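Local atomic coordinates of cycloalternan-forming enzyme (Listeria monocytogenes serovar 1/2a, PDB entry 5F7U), a protein that belongs to glycoside hydrolase family 31 and joins a beta-rich N-terminal region to a TIM barrel and a family 6 carbohydrate-binding module. Residues D247-G252 against T259-G264; F253-D258 against T284-P289; D266-V271 against H306-M311; M299-D304 against Y319-D324. The protein carries 1 engineered substitution. All blocks are in the same frame, centred on the assembly; numbering follows the deposited sequence.

How the contacts relate
All four contacts lie in or beside the galactose mutarotase-like beta domain. Contacts 1 and 2 share strand 250-254. Contact 3 pairs strand 266-269 with strand 307-311. Contact 4 packs strand 297-301 against strand 318-327, the sheet neighbour of 307-311. The centres of contacts 3 and 4 are about 8 Å apart, those of contacts 1 and 4 about 16 Å. Arg256 NH2 of contact 2 reaches Glu268 O of contact 3, and His306 ND1 of contact 3 reaches Asp324 OD2 of contact 4. Along the chain, contacts 1 and 2, 2 and 3, and 3 and 4 interleave, while contact 1 closes before contact 3 opens. Together they join the domain's strands to one another, and contact 2 also meets the TIM barrel.

Contact 1 of 4, residues D247-G252 against T259-G264; sequences DEAFYG and TINQRG
Asn261 OD1 accepts from Phe250 N, at the start of strand 250-254, at 3.1 Å. From the other face of its amide it accepts from Arg263 N, also at 3.1 Å, which closes an Asx turn. The amide is therefore clamped between the strand and its own turn. Gln262 N returns a nearly straight bond to Phe250 O at 2.8 Å, in the carbonyl plane. Further along, Arg263 NH1 donates to Glu248 O at 2.9 Å in a more bent bond, 143° at the hydrogen. CG of Arg263 is anti to its backbone N (chi1 -164°) and the chain stays extended to NE, which carries the guanidinium past the Phe250 ring to the carbonyl of Glu248, just ahead of the strand. NH1 has a second partner in Thr244. A water links Glu248 O to Asn261 ND2, which also donates to Asp735. The guanidinium and the Phe250 ring are nearly parallel, their planes 15° apart, and NH1 approaches CE2 obliquely. On the other side of the strand, Tyr251 and Ile260 lie side by side, with Ile260 also touching helix 607-622. Ile260 O sits at the edge of the Tyr251 ring, 3.2 Å from CD1.

Contact 2 of 4, residues F253-D258 against T284-P289; sequences FGERYD and TYLAVP
The Arg256 guanidinium carries Thr284 CG2 over the centre of one face, and Ala287 CB meets its NH2 obliquely. In its plane, NE and NH2 both grip Phe253 O, at 2.9 Å for NE. A bend at chi2 (-69°) folds the arginine back onto its own segment. At the Tyr257 ring, Thr284 OG1 lies at the edge, 3.6 Å from CE1. Tyr257 OH lies at the edge of the Tyr285 ring, 3.3 Å from CD2, and is hydrogen-bonded to Ser600 O. Thr284 OG1 donates to Glu255 O at 2.6 Å and accepts from Leu286 N, an ST turn. Glu255 N bonds almost straight to Leu286 O at 2.9 Å. Gly254 and Ala287 form an antiparallel non-hydrogen-bonded pair. Here the mutarotase-like domain meets the TIM barrel, whose Trp628 holds Glu255 OE2. The Tyr285 side chain is about 6 Å from a bound alpha-D-glucopyranose. Arg256 NH2 also reaches Glu268 O. The buried arginine thus ties backbone carbonyls together as the strand turns its corner at Phe253.

Contact 3 of 4, residues D266-V271 against H306-M311; sequences DVETYV and HSQFQM
This is an antiparallel strand pairing in the mutarotase-like beta domain, between strands 266-269 and 307-311. Val267 and Phe309 form a hydrogen-bonded pair, with Val267 N to Phe309 O at 2.7 Å and Phe309 N to Val267 O at 2.8 Å. On the face of Glu268 and Gln308, the carboxylate is held at both oxygens. His306 NE2 donates to Glu268 OE1 at 2.7 Å, nearly in line with the C-O bond, and the ring and carboxylate planes are only 21° apart. Gln308 NE2 donates to Glu268 OE2 at 2.7 Å on the syn side. Glu268 is bent at chi2 (-60°), which brings its carboxylate alongside Gln308. Gln310 NE2 then bonds to Gln308 OE1, extending the chain of side-chain bonds. On the opposite face, Thr269 OG1 and Ser307 OG share a hydrogen bond of 2.8 Å, and Thr269 OG1 sits at the edge of the Phe309 ring. That face packs on Pro289 of strand 287-293 and Phe253 of strand 250-254, while strand 307-311 pairs on its other side with strand 318-327.

Contact 4 of 4, residues M299-D304 against Y319-D324; sequences MYVNSD and YSFVLD
Strands 299-301 and 319-324 run nearly parallel, 18° apart, but their axes stay 10.2 Å from each other, so side chains alone fill the gap. Val301 CG2 sits over the centre of the Phe321 ring, 3.8 Å from the centroid, in a CH-pi contact. Met299 brings its sulfur to the edge of the same ring, with SD 4.0 Å from Phe321 CD2. With CG anti to the backbone N (chi1 -179°) and chi2 also near 180°, its chain runs out extended before it bends at chi3. That bend sets CE at the edge of the Tyr319 ring, 3.4 Å from OH, and SD also makes an edge-on Met-aromatic contact there. Tyr319 OH is hydrogen-bonded to Thr216. Val301 and Leu323 slide past each other in opposite directions, CG1 3.9 Å from CD2, and Ser303 CB meets Leu323 CD1 at 3.7 Å. Phe242, Tyr335 and Phe309 from neighbouring strands also pack here. Alternate side chains meeting between facing sheets are typical of a beta-sandwich core, here that of the mutarotase-like domain.

Contact 1 of 4, residues D247-G252 against T259-G264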
loop_
_atom_site.group_PDB
_atom_site.type_symbol
_atom_site.label_atom_id
_atom_site.label_comp_id
_atom_site.label_asym_id
_atom_site.label_seq_id
_atom_site.Cartn_x
_atom_site.Cartn_y
_atom_site.Cartn_z
ATOM N N ASP A 247 -12.543 -4.569 20.903
ATOM C CA ASP A 247 -11.146 -4.631 20.469
ATOM C C ASP A 247 -10.931 -4.855 18.986
ATOM O O ASP A 247 -9.794 -4.902 18.543
ATOM C CB ASP A 247 -10.349 -5.650 21.284
ATOM C CG ASP A 247 -10.877 -7.067 21.165
ATOM O OD1 ASP A 247 -11.947 -7.318 20.580
ATOM O OD2 ASP A 247 -10.216 -7.951 21.731
ATOM N N GLU A 248 -12.003 -4.995 18.212
ATOM C CA GLU A 248 -11.824 -5.345 16.804
ATOM C C GLU A 248 -11.237 -4.181 16.005
ATOM O O GLU A 248 -11.711 -3.058 16.122
ATOM C CB GLU A 248 -13.137 -5.841 16.183
ATOM C CG GLU A 248 -12.900 -6.507 14.826
ATOM C CD GLU A 248 -14.145 -7.130 14.228
ATOM O OE1 GLU A 248 -15.264 -6.875 14.725
ATOM O OE2 GLU A 248 -14.000 -7.861 13.226
ATOM N N ALA A 249 -10.166 -4.457 15.252
ATOM C CA ALA A 249 -9.520 -3.453 14.394
ATOM C C ALA A 249 -9.870 -3.715 12.930
ATOM O O ALA A 249 -10.033 -4.884 12.520
ATOM C CB ALA A 249 -8.022 -3.478 14.587
ATOM N N PHE A 250 -9.989 -2.634 12.147
ATOM C CA PHE A 250 -10.413 -2.724 10.753
ATOM C C PHE A 250 -9.442 -1.998 9.846
ATOM O O PHE A 250 -9.253 -0.775 9.980
ATOM C CB PHE A 250 -11.798 -2.105 10.578
ATOM C CG PHE A 250 -12.856 -2.753 11.425
ATOM C CD1 PHE A 250 -13.389 -4.002 11.064
ATOM C CD2 PHE A 250 -13.351 -2.104 12.572
ATOM C CE1 PHE A 250 -14.396 -4.594 11.837
ATOM C CE2 PHE A 250 -14.353 -2.696 13.355
ATOM C CZ PHE A 250 -14.876 -3.938 12.983
ATOM N N TYR A 251 -8.862 -2.752 8.923
ATOM C CA TYR A 251 -7.763 -2.259 8.102
ATOM C C TYR A 251 -8.124 -2.226 6.639
ATOM O O TYR A 251 -8.978 -2.977 6.197
ATOM C CB TYR A 251 -6.560 -3.188 8.262
ATOM C CG TYR A 251 -6.142 -3.430 9.695
ATOM C CD1 TYR A 251 -5.554 -2.422 10.460
ATOM C CD2 TYR A 251 -6.293 -4.699 10.271
ATOM C CE1 TYR A 251 -5.133 -2.675 11.774
ATOM C CE2 TYR A 251 -5.876 -4.958 11.573
ATOM C CZ TYR A 251 -5.295 -3.944 12.316
ATOM O OH TYR A 251 -4.898 -4.197 13.614
ATOM N N GLY A 252 -7.437 -1.372 5.880
ATOM C CA GLY A 252 -7.565 -1.355 4.430
ATOM C C GLY A 252 -8.453 -0.225 3.949
ATOM O O GLY A 252 -8.162 0.927 4.202
ATOM N N THR A 259 -5.753 7.263 9.387
ATOM C CA THR A 259 -5.495 6.207 10.349
ATOM C C THR A 259 -5.387 4.879 9.608
ATOM O O THR A 259 -5.965 4.726 8.542
ATOM C CB THR A 259 -6.593 6.135 11.429
ATOM O OG1 THR A 259 -6.259 5.110 12.379
ATOM C CG2 THR A 259 -7.985 5.894 10.807
ATOM N N ILE A 260 -4.630 3.949 10.166
ATOM C CA ILE A 260 -4.610 2.579 9.617
ATOM C C ILE A 260 -5.734 1.679 10.156
ATOM O O ILE A 260 -6.052 0.651 9.566
ATOM C CB ILE A 260 -3.212 1.905 9.707
ATOM C CG1 ILE A 260 -2.722 1.776 11.151
ATOM C CG2 ILE A 260 -2.215 2.679 8.835
ATOM C CD1 ILE A 260 -3.090 0.482 11.832
ATOM N N ASN A 261 -6.306 2.059 11.295
ATOM C CA ASN A 261 -7.390 1.303 11.904
ATOM C C ASN A 261 -8.640 2.177 11.882
ATOM O O ASN A 261 -8.724 3.158 12.604
ATOM C CB ASN A 261 -7.003 0.924 13.337
ATOM C CG ASN A 261 -8.131 0.245 14.100
ATOM O OD1 ASN A 261 -9.235 0.022 13.579
ATOM N ND2 ASN A 261 -7.866 -0.061 15.360
ATOM N N GLN A 262 -9.614 1.809 11.061
ATOM C CA GLN A 262 -10.784 2.657 10.827
ATOM C C GLN A 262 -11.877 2.542 11.885
ATOM O O GLN A 262 -12.912 3.168 11.746
ATOM C CB GLN A 262 -11.371 2.383 9.423
ATOM C CG GLN A 262 -10.411 2.726 8.274
ATOM C CD GLN A 262 -10.100 4.219 8.143
ATOM O OE1 GLN A 262 -10.912 5.072 8.502
ATOM N NE2 GLN A 262 -8.933 4.532 7.612
ATOM N N ARG A 263 -11.657 1.783 12.959
ATOM C CA ARG A 263 -12.685 1.732 14.014
ATOM C C ARG A 263 -12.986 3.149 14.515
ATOM O O ARG A 263 -12.080 3.901 14.812
ATOM C CB ARG A 263 -12.301 0.804 15.174
ATOM C CG ARG A 263 -13.510 0.453 16.048
ATOM C CD ARG A 263 -13.135 -0.198 17.386
ATOM N NE ARG A 263 -14.366 -0.594 18.059
ATOM C CZ ARG A 263 -14.999 -1.740 17.809
ATOM N NH1 ARG A 263 -14.497 -2.606 16.923
ATOM N NH2 ARG A 263 -16.146 -2.011 18.422
ATOM N N GLY A 264 -14.272 3.486 14.563
ATOM C CA GLY A 264 -14.753 4.804 14.961
ATOM C C GLY A 264 -15.135 5.716 13.812
ATOM O O GLY A 264 -15.783 6.745 14.048
HETATM O O HOH W 1 -9.598 -1.377 17.306
HETATM O O HOH W 2 -7.438 2.126 6.607
HETATM O O HOH W 3 -5.218 -0.041 7.134
#

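Contact 2 of 4, residues F253-D258 against T284-P289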
loop_
_atom_site.group_PDB
_atom_site.type_symbol
_atom_site.label_atom_id
_atom_site.label_comp_id
_atom_site.label_asym_id
_atom_site.label_seq_id
_atom_site.Cartn_x
_atom_site.Cartn_y
_atom_site.Cartn_z
ATOM N N PHE A 253 -9.560 -0.586 3.287
ATOM C CA PHE A 253 -10.505 0.365 2.664
ATOM C C PHE A 253 -9.902 1.173 1.512
ATOM O O PHE A 253 -10.376 2.269 1.184
ATOM C CB PHE A 253 -11.156 1.314 3.691
ATOM C CG PHE A 253 -11.844 0.614 4.839
ATOM C CD1 PHE A 253 -11.136 0.270 5.995
ATOM C CD2 PHE A 253 -13.222 0.338 4.788
ATOM C CE1 PHE A 253 -11.767 -0.340 7.075
ATOM C CE2 PHE A 253 -13.875 -0.265 5.890
ATOM C CZ PHE A 253 -13.142 -0.604 7.038
ATOM N N GLY A 254 -8.866 0.622 0.883
ATOM C CA GLY A 254 -8.099 1.399 -0.087
ATOM C C GLY A 254 -6.934 2.110 0.566
ATOM O O GLY A 254 -6.286 1.563 1.467
ATOM N N GLU A 255 -6.637 3.304 0.076
ATOM C CA GLU A 255 -5.491 4.077 0.538
ATOM C C GLU A 255 -6.040 5.172 1.469
ATOM O O GLU A 255 -6.842 6.017 1.045
ATOM C CB GLU A 255 -4.771 4.655 -0.671
ATOM C CG GLU A 255 -3.564 5.506 -0.305
ATOM C CD GLU A 255 -2.891 6.070 -1.539
ATOM O OE1 GLU A 255 -3.636 6.423 -2.488
ATOM O OE2 GLU A 255 -1.647 6.140 -1.557
ATOM N N ARG A 256 -5.667 5.111 2.744
ATOM C CA ARG A 256 -6.250 6.004 3.757
ATOM C C ARG A 256 -5.137 6.749 4.477
ATOM O O ARG A 256 -4.113 6.154 4.823
ATOM C CB ARG A 256 -7.111 5.194 4.744
ATOM C CG ARG A 256 -8.268 4.424 4.078
ATOM C CD ARG A 256 -9.313 5.402 3.558
ATOM N NE ARG A 256 -10.289 4.792 2.667
ATOM C CZ ARG A 256 -11.352 5.418 2.196
ATOM N NH1 ARG A 256 -11.627 6.674 2.573
ATOM N NH2 ARG A 256 -12.171 4.778 1.375
ATOM N N TYR A 257 -5.348 8.050 4.702
ATOM C CA TYR A 257 -4.282 8.950 5.163
ATOM C C TYR A 257 -4.411 9.334 6.627
ATOM O O TYR A 257 -3.462 9.894 7.226
ATOM C CB TYR A 257 -4.306 10.234 4.299
ATOM C CG TYR A 257 -3.952 10.008 2.843
ATOM C CD1 TYR A 257 -4.882 9.425 1.950
ATOM C CD2 TYR A 257 -2.707 10.395 2.350
ATOM C CE1 TYR A 257 -4.570 9.227 0.600
ATOM C CE2 TYR A 257 -2.373 10.198 1.002
ATOM C CZ TYR A 257 -3.318 9.616 0.140
ATOM O OH TYR A 257 -3.019 9.428 -1.179
ATOM N N ASP A 258 -5.601 9.079 7.188
ATOM C CA ASP A 258 -5.933 9.521 8.530
ATOM C C ASP A 258 -5.522 8.549 9.633
ATOM O O ASP A 258 -5.012 8.981 10.676
ATOM C CB ASP A 258 -7.432 9.911 8.640
ATOM C CG ASP A 258 -8.419 8.813 8.176
ATOM O OD1 ASP A 258 -8.037 7.784 7.577
ATOM O OD2 ASP A 258 -9.642 9.009 8.436
ATOM N N THR A 284 -9.533 10.420 -0.246
ATOM C CA THR A 284 -8.529 9.617 -0.935
ATOM C C THR A 284 -8.777 9.515 -2.431
ATOM O O THR A 284 -9.934 9.586 -2.895
ATOM C CB THR A 284 -8.401 8.197 -0.355
ATOM O OG1 THR A 284 -7.318 7.515 -1.019
ATOM C CG2 THR A 284 -9.716 7.366 -0.503
ATOM N N TYR A 285 -7.676 9.328 -3.153
ATOM C CA TYR A 285 -7.707 9.104 -4.592
ATOM C C TYR A 285 -8.043 7.662 -4.926
ATOM O O TYR A 285 -8.403 7.357 -6.057
ATOM C CB TYR A 285 -6.317 9.338 -5.177
ATOM C CG TYR A 285 -5.623 10.621 -4.793
ATOM C CD1 TYR A 285 -5.854 11.802 -5.515
ATOM C CD2 TYR A 285 -4.672 10.634 -3.741
ATOM C CE1 TYR A 285 -5.179 12.975 -5.202
ATOM C CE2 TYR A 285 -3.996 11.807 -3.421
ATOM C CZ TYR A 285 -4.266 12.961 -4.149
ATOM O OH TYR A 285 -3.593 14.086 -3.829
ATOM N N LEU A 286 -7.867 6.764 -3.959
ATOM C CA LEU A 286 -7.886 5.327 -4.251
ATOM C C LEU A 286 -8.703 4.666 -3.147
ATOM O O LEU A 286 -8.224 4.479 -2.035
ATOM C CB LEU A 286 -6.436 4.793 -4.320
ATOM C CG LEU A 286 -6.187 3.480 -5.082
ATOM C CD1 LEU A 286 -4.678 3.226 -5.082
ATOM C CD2 LEU A 286 -6.927 2.311 -4.455
ATOM N N ALA A 287 -9.957 4.357 -3.476
ATOM C CA ALA A 287 -10.951 3.902 -2.485
ATOM C C ALA A 287 -11.419 2.529 -2.886
ATOM O O ALA A 287 -11.824 2.319 -4.030
ATOM C CB ALA A 287 -12.136 4.859 -2.452
ATOM N N VAL A 288 -11.391 1.599 -1.938
ATOM C CA VAL A 288 -11.670 0.181 -2.246
ATOM C C VAL A 288 -12.636 -0.325 -1.182
ATOM O O VAL A 288 -12.362 -0.158 -0.008
ATOM C CB VAL A 288 -10.364 -0.657 -2.184
ATOM C CG1 VAL A 288 -10.680 -2.129 -2.424
ATOM C CG2 VAL A 288 -9.315 -0.130 -3.188
ATOM N N PRO A 289 -13.765 -0.943 -1.577
ATOM C CA PRO A 289 -14.734 -1.404 -0.564
ATOM C C PRO A 289 -14.368 -2.799 -0.013
ATOM O O PRO A 289 -15.140 -3.740 -0.127
ATOM C CB PRO A 289 -16.059 -1.429 -1.356
ATOM C CG PRO A 289 -15.606 -1.820 -2.755
ATOM C CD PRO A 289 -14.256 -1.160 -2.955
HETATM O O HOH W 4 -13.686 2.175 1.225
#

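Contact 3 of 4, residues D266-V271 against H306-M311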
loop_
_atom_site.group_PDB
_atom_site.type_symbol
_atom_site.label_atom_id
_atom_site.label_comp_id
_atom_site.label_asym_id
_atom_site.label_seq_id
_atom_site.Cartn_x
_atom_site.Cartn_y
_atom_site.Cartn_z
ATOM N N ASP A 266 -16.674 6.738 9.854
ATOM C CA ASP A 266 -17.540 6.481 8.698
ATOM C C ASP A 266 -16.660 6.608 7.473
ATOM O O ASP A 266 -16.214 7.698 7.154
ATOM C CB ASP A 266 -18.675 7.507 8.611
ATOM C CG ASP A 266 -19.678 7.352 9.720
ATOM O OD1 ASP A 266 -20.114 6.213 9.957
ATOM O OD2 ASP A 266 -20.026 8.367 10.368
ATOM N N VAL A 267 -16.409 5.495 6.801
ATOM C CA VAL A 267 -15.450 5.447 5.690
ATOM C C VAL A 267 -16.213 5.502 4.375
ATOM O O VAL A 267 -17.073 4.659 4.122
ATOM C CB VAL A 267 -14.601 4.160 5.738
ATOM C CG1 VAL A 267 -13.533 4.203 4.665
ATOM C CG2 VAL A 267 -13.953 3.975 7.111
ATOM N N GLU A 268 -15.882 6.487 3.536
ATOM C CA GLU A 268 -16.567 6.649 2.249
ATOM C C GLU A 268 -15.743 5.981 1.157
ATOM O O GLU A 268 -14.561 6.305 0.999
ATOM C CB GLU A 268 -16.690 8.137 1.884
ATOM C CG GLU A 268 -17.327 9.006 2.949
ATOM C CD GLU A 268 -18.749 8.618 3.328
ATOM O OE1 GLU A 268 -19.475 7.942 2.559
ATOM O OE2 GLU A 268 -19.173 9.037 4.426
ATOM N N THR A 269 -16.374 5.078 0.409
ATOM C CA THR A 269 -15.753 4.488 -0.757
ATOM C C THR A 269 -16.048 5.420 -1.934
ATOM O O THR A 269 -17.056 5.294 -2.624
ATOM C CB THR A 269 -16.268 3.064 -1.036
ATOM O OG1 THR A 269 -16.267 2.316 0.190
ATOM C CG2 THR A 269 -15.338 2.361 -2.054
ATOM N N TYR A 270 -15.167 6.388 -2.119
ATOM C CA TYR A 270 -15.434 7.479 -3.048
ATOM C C TYR A 270 -14.096 8.068 -3.451
ATOM O O TYR A 270 -13.398 8.675 -2.620
ATOM C CB TYR A 270 -16.260 8.556 -2.325
ATOM C CG TYR A 270 -16.785 9.664 -3.209
ATOM C CD1 TYR A 270 -17.914 9.458 -4.035
ATOM C CD2 TYR A 270 -16.208 10.943 -3.169
ATOM C CE1 TYR A 270 -18.426 10.488 -4.820
ATOM C CE2 TYR A 270 -16.714 11.974 -3.945
ATOM C CZ TYR A 270 -17.811 11.745 -4.766
ATOM O OH TYR A 270 -18.300 12.792 -5.519
ATOM N N VAL A 271 -13.745 7.924 -4.719
ATOM C CA VAL A 271 -12.481 8.498 -5.195
ATOM C C VAL A 271 -12.600 10.022 -5.269
ATOM O O VAL A 271 -13.641 10.562 -5.674
ATOM C CB VAL A 271 -12.021 7.915 -6.557
ATOM C CG1 VAL A 271 -11.815 6.392 -6.459
ATOM C CG2 VAL A 271 -12.961 8.289 -7.707
ATOM N N HIS A 306 -20.771 4.081 -4.858
ATOM C CA HIS A 306 -20.342 4.585 -3.550
ATOM C C HIS A 306 -20.959 3.756 -2.410
ATOM O O HIS A 306 -22.144 3.408 -2.439
ATOM C CB HIS A 306 -20.748 6.049 -3.411
ATOM C CG HIS A 306 -20.746 6.538 -1.999
ATOM N ND1 HIS A 306 -21.907 6.767 -1.295
ATOM C CD2 HIS A 306 -19.726 6.820 -1.153
ATOM C CE1 HIS A 306 -21.601 7.181 -0.077
ATOM N NE2 HIS A 306 -20.285 7.224 0.034
ATOM N N SER A 307 -20.133 3.442 -1.422
ATOM C CA SER A 307 -20.598 2.831 -0.185
ATOM C C SER A 307 -20.015 3.614 1.001
ATOM O O SER A 307 -18.964 4.295 0.881
ATOM C CB SER A 307 -20.193 1.350 -0.104
ATOM O OG SER A 307 -18.790 1.175 -0.304
ATOM N N GLN A 308 -20.722 3.535 2.122
ATOM C CA GLN A 308 -20.223 4.044 3.399
ATOM C C GLN A 308 -20.114 2.898 4.387
ATOM O O GLN A 308 -21.093 2.182 4.617
ATOM C CB GLN A 308 -21.147 5.145 3.939
ATOM C CG GLN A 308 -20.608 5.838 5.193
ATOM C CD GLN A 308 -21.627 6.774 5.802
ATOM O OE1 GLN A 308 -22.651 6.348 6.297
ATOM N NE2 GLN A 308 -21.341 8.054 5.761
ATOM N N PHE A 309 -18.918 2.731 4.965
ATOM C CA PHE A 309 -18.679 1.737 6.009
ATOM C C PHE A 309 -18.681 2.446 7.354
ATOM O O PHE A 309 -17.816 3.289 7.635
ATOM C CB PHE A 309 -17.321 1.044 5.777
ATOM C CG PHE A 309 -17.334 0.048 4.648
ATOM C CD1 PHE A 309 -17.114 0.454 3.310
ATOM C CD2 PHE A 309 -17.537 -1.299 4.900
ATOM C CE1 PHE A 309 -17.142 -0.486 2.259
ATOM C CE2 PHE A 309 -17.540 -2.248 3.861
ATOM C CZ PHE A 309 -17.354 -1.841 2.540
ATOM N N GLN A 310 -19.670 2.115 8.174
ATOM C CA GLN A 310 -19.832 2.720 9.477
ATOM C C GLN A 310 -19.187 1.790 10.505
ATOM O O GLN A 310 -19.804 0.821 10.941
ATOM C CB GLN A 310 -21.328 2.909 9.758
ATOM C CG GLN A 310 -21.993 3.817 8.727
ATOM C CD GLN A 310 -23.498 3.889 8.884
ATOM O OE1 GLN A 310 -24.079 3.224 9.740
ATOM N NE2 GLN A 310 -24.136 4.692 8.048
ATOM N N MET A 311 -17.948 2.101 10.907
ATOM C CA MET A 311 -17.184 1.114 11.667
ATOM C C MET A 311 -17.242 1.405 13.160
ATOM O O MET A 311 -16.335 2.039 13.720
ATOM C CB MET A 311 -15.739 1.005 11.130
ATOM C CG MET A 311 -15.645 0.774 9.611
ATOM S SD MET A 311 -16.639 -0.617 8.996
ATOM C CE MET A 311 -15.761 -2.013 9.712
#

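Contact 4 of 4, residues M299-D304 against Y319-D324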
loop_
_atom_site.group_PDB
_atom_site.type_symbol
_atom_site.label_atom_id
_atom_site.label_comp_id
_atom_site.label_asym_id
_atom_site.label_seq_id
_atom_site.Cartn_x
_atom_site.Cartn_y
_atom_site.Cartn_z
ATOM N N MET A 299 -13.878 -8.511 4.365
ATOM C CA MET A 299 -15.219 -8.326 3.782
ATOM C C MET A 299 -15.049 -7.464 2.556
ATOM O O MET A 299 -14.442 -6.414 2.638
ATOM C CB MET A 299 -16.171 -7.628 4.761
ATOM C CG MET A 299 -17.595 -7.438 4.210
ATOM S SD MET A 299 -18.780 -6.848 5.455
ATOM C CE MET A 299 -18.922 -8.295 6.504
ATOM N N TYR A 300 -15.611 -7.920 1.442
ATOM C CA TYR A 300 -15.534 -7.201 0.175
ATOM C C TYR A 300 -16.939 -6.998 -0.350
ATOM O O TYR A 300 -17.653 -7.966 -0.583
ATOM C CB TYR A 300 -14.669 -7.977 -0.838
ATOM C CG TYR A 300 -14.711 -7.390 -2.246
ATOM C CD1 TYR A 300 -14.474 -6.025 -2.458
ATOM C CD2 TYR A 300 -15.012 -8.202 -3.353
ATOM C CE1 TYR A 300 -14.518 -5.481 -3.739
ATOM C CE2 TYR A 300 -15.048 -7.665 -4.643
ATOM C CZ TYR A 300 -14.808 -6.307 -4.814
ATOM O OH TYR A 300 -14.842 -5.757 -6.075
ATOM N N VAL A 301 -17.338 -5.735 -0.533
ATOM C CA VAL A 301 -18.662 -5.443 -1.118
ATOM C C VAL A 301 -18.392 -5.219 -2.598
ATOM O O VAL A 301 -17.724 -4.245 -2.969
ATOM C CB VAL A 301 -19.362 -4.236 -0.450
ATOM C CG1 VAL A 301 -20.693 -3.883 -1.140
ATOM C CG2 VAL A 301 -19.624 -4.528 1.022
ATOM N N ASN A 302 -18.905 -6.136 -3.415
ATOM C CA ASN A 302 -18.619 -6.179 -4.841
ATOM C C ASN A 302 -19.535 -5.248 -5.615
ATOM O O ASN A 302 -20.588 -5.666 -6.112
ATOM C CB ASN A 302 -18.733 -7.622 -5.367
ATOM C CG ASN A 302 -18.393 -7.730 -6.853
ATOM O OD1 ASN A 302 -17.684 -6.888 -7.398
ATOM N ND2 ASN A 302 -18.923 -8.757 -7.512
ATOM N N SER A 303 -19.158 -3.974 -5.654
ATOM C CA SER A 303 -19.894 -2.962 -6.414
ATOM C C SER A 303 -19.018 -1.745 -6.590
ATOM O O SER A 303 -18.272 -1.384 -5.687
ATOM C CB SER A 303 -21.135 -2.509 -5.631
ATOM O OG SER A 303 -21.876 -1.563 -6.404
ATOM N N ASP A 304 -19.164 -1.093 -7.736
ATOM C CA ASP A 304 -18.468 0.161 -7.981
ATOM C C ASP A 304 -19.239 1.374 -7.483
ATOM O O ASP A 304 -18.679 2.469 -7.467
ATOM C CB ASP A 304 -18.152 0.311 -9.481
ATOM C CG ASP A 304 -17.088 -0.676 -9.947
ATOM O OD1 ASP A 304 -16.243 -1.052 -9.113
ATOM O OD2 ASP A 304 -17.111 -1.046 -11.140
ATOM N N TYR A 319 -20.932 -2.595 13.294
ATOM C CA TYR A 319 -20.465 -2.021 12.018
ATOM C C TYR A 319 -21.427 -2.302 10.881
ATOM O O TYR A 319 -22.135 -3.307 10.886
ATOM C CB TYR A 319 -19.012 -2.381 11.655
ATOM C CG TYR A 319 -18.787 -3.780 11.126
ATOM C CD1 TYR A 319 -18.916 -4.069 9.752
ATOM C CD2 TYR A 319 -18.424 -4.812 11.992
ATOM C CE1 TYR A 319 -18.680 -5.364 9.265
ATOM C CE2 TYR A 319 -18.172 -6.110 11.520
ATOM C CZ TYR A 319 -18.295 -6.377 10.153
ATOM O OH TYR A 319 -18.071 -7.661 9.702
ATOM N N SER A 320 -21.446 -1.399 9.899
ATOM C CA SER A 320 -22.468 -1.460 8.858
ATOM C C SER A 320 -21.870 -1.045 7.541
ATOM O O SER A 320 -20.908 -0.274 7.526
ATOM C CB SER A 320 -23.623 -0.515 9.180
ATOM O OG SER A 320 -24.114 -0.715 10.505
ATOM N N PHE A 321 -22.432 -1.553 6.448
ATOM C CA PHE A 321 -22.199 -0.905 5.167
ATOM C C PHE A 321 -23.512 -0.428 4.594
ATOM O O PHE A 321 -24.545 -1.047 4.791
ATOM C CB PHE A 321 -21.386 -1.756 4.176
ATOM C CG PHE A 321 -22.050 -3.040 3.742
ATOM C CD1 PHE A 321 -23.086 -3.036 2.802
ATOM C CD2 PHE A 321 -21.596 -4.269 4.239
ATOM C CE1 PHE A 321 -23.679 -4.225 2.392
ATOM C CE2 PHE A 321 -22.173 -5.471 3.823
ATOM C CZ PHE A 321 -23.229 -5.441 2.908
ATOM N N VAL A 322 -23.451 0.705 3.909
ATOM C CA VAL A 322 -24.617 1.234 3.207
ATOM C C VAL A 322 -24.129 1.450 1.790
ATOM O O VAL A 322 -23.193 2.228 1.562
ATOM C CB VAL A 322 -25.136 2.552 3.822
ATOM C CG1 VAL A 322 -26.370 3.038 3.056
ATOM C CG2 VAL A 322 -25.505 2.345 5.279
ATOM N N LEU A 323 -24.726 0.721 0.861
ATOM C CA LEU A 323 -24.276 0.713 -0.530
ATOM C C LEU A 323 -25.316 1.389 -1.398
ATOM O O LEU A 323 -26.497 1.027 -1.336
ATOM C CB LEU A 323 -24.070 -0.741 -1.012
ATOM C CG LEU A 323 -23.750 -0.929 -2.503
ATOM C CD1 LEU A 323 -22.406 -0.341 -2.924
ATOM C CD2 LEU A 323 -23.799 -2.402 -2.885
ATOM N N ASP A 324 -24.876 2.346 -2.213
ATOM C CA ASP A 324 -25.770 3.043 -3.144
ATOM C C ASP A 324 -26.109 2.179 -4.359
ATOM O O ASP A 324 -25.410 1.216 -4.682
ATOM C CB ASP A 324 -25.138 4.370 -3.613
ATOM C CG ASP A 324 -24.956 5.379 -2.466
ATOM O OD1 ASP A 324 -25.478 5.182 -1.339
ATOM O OD2 ASP A 324 -24.296 6.399 -2.708
#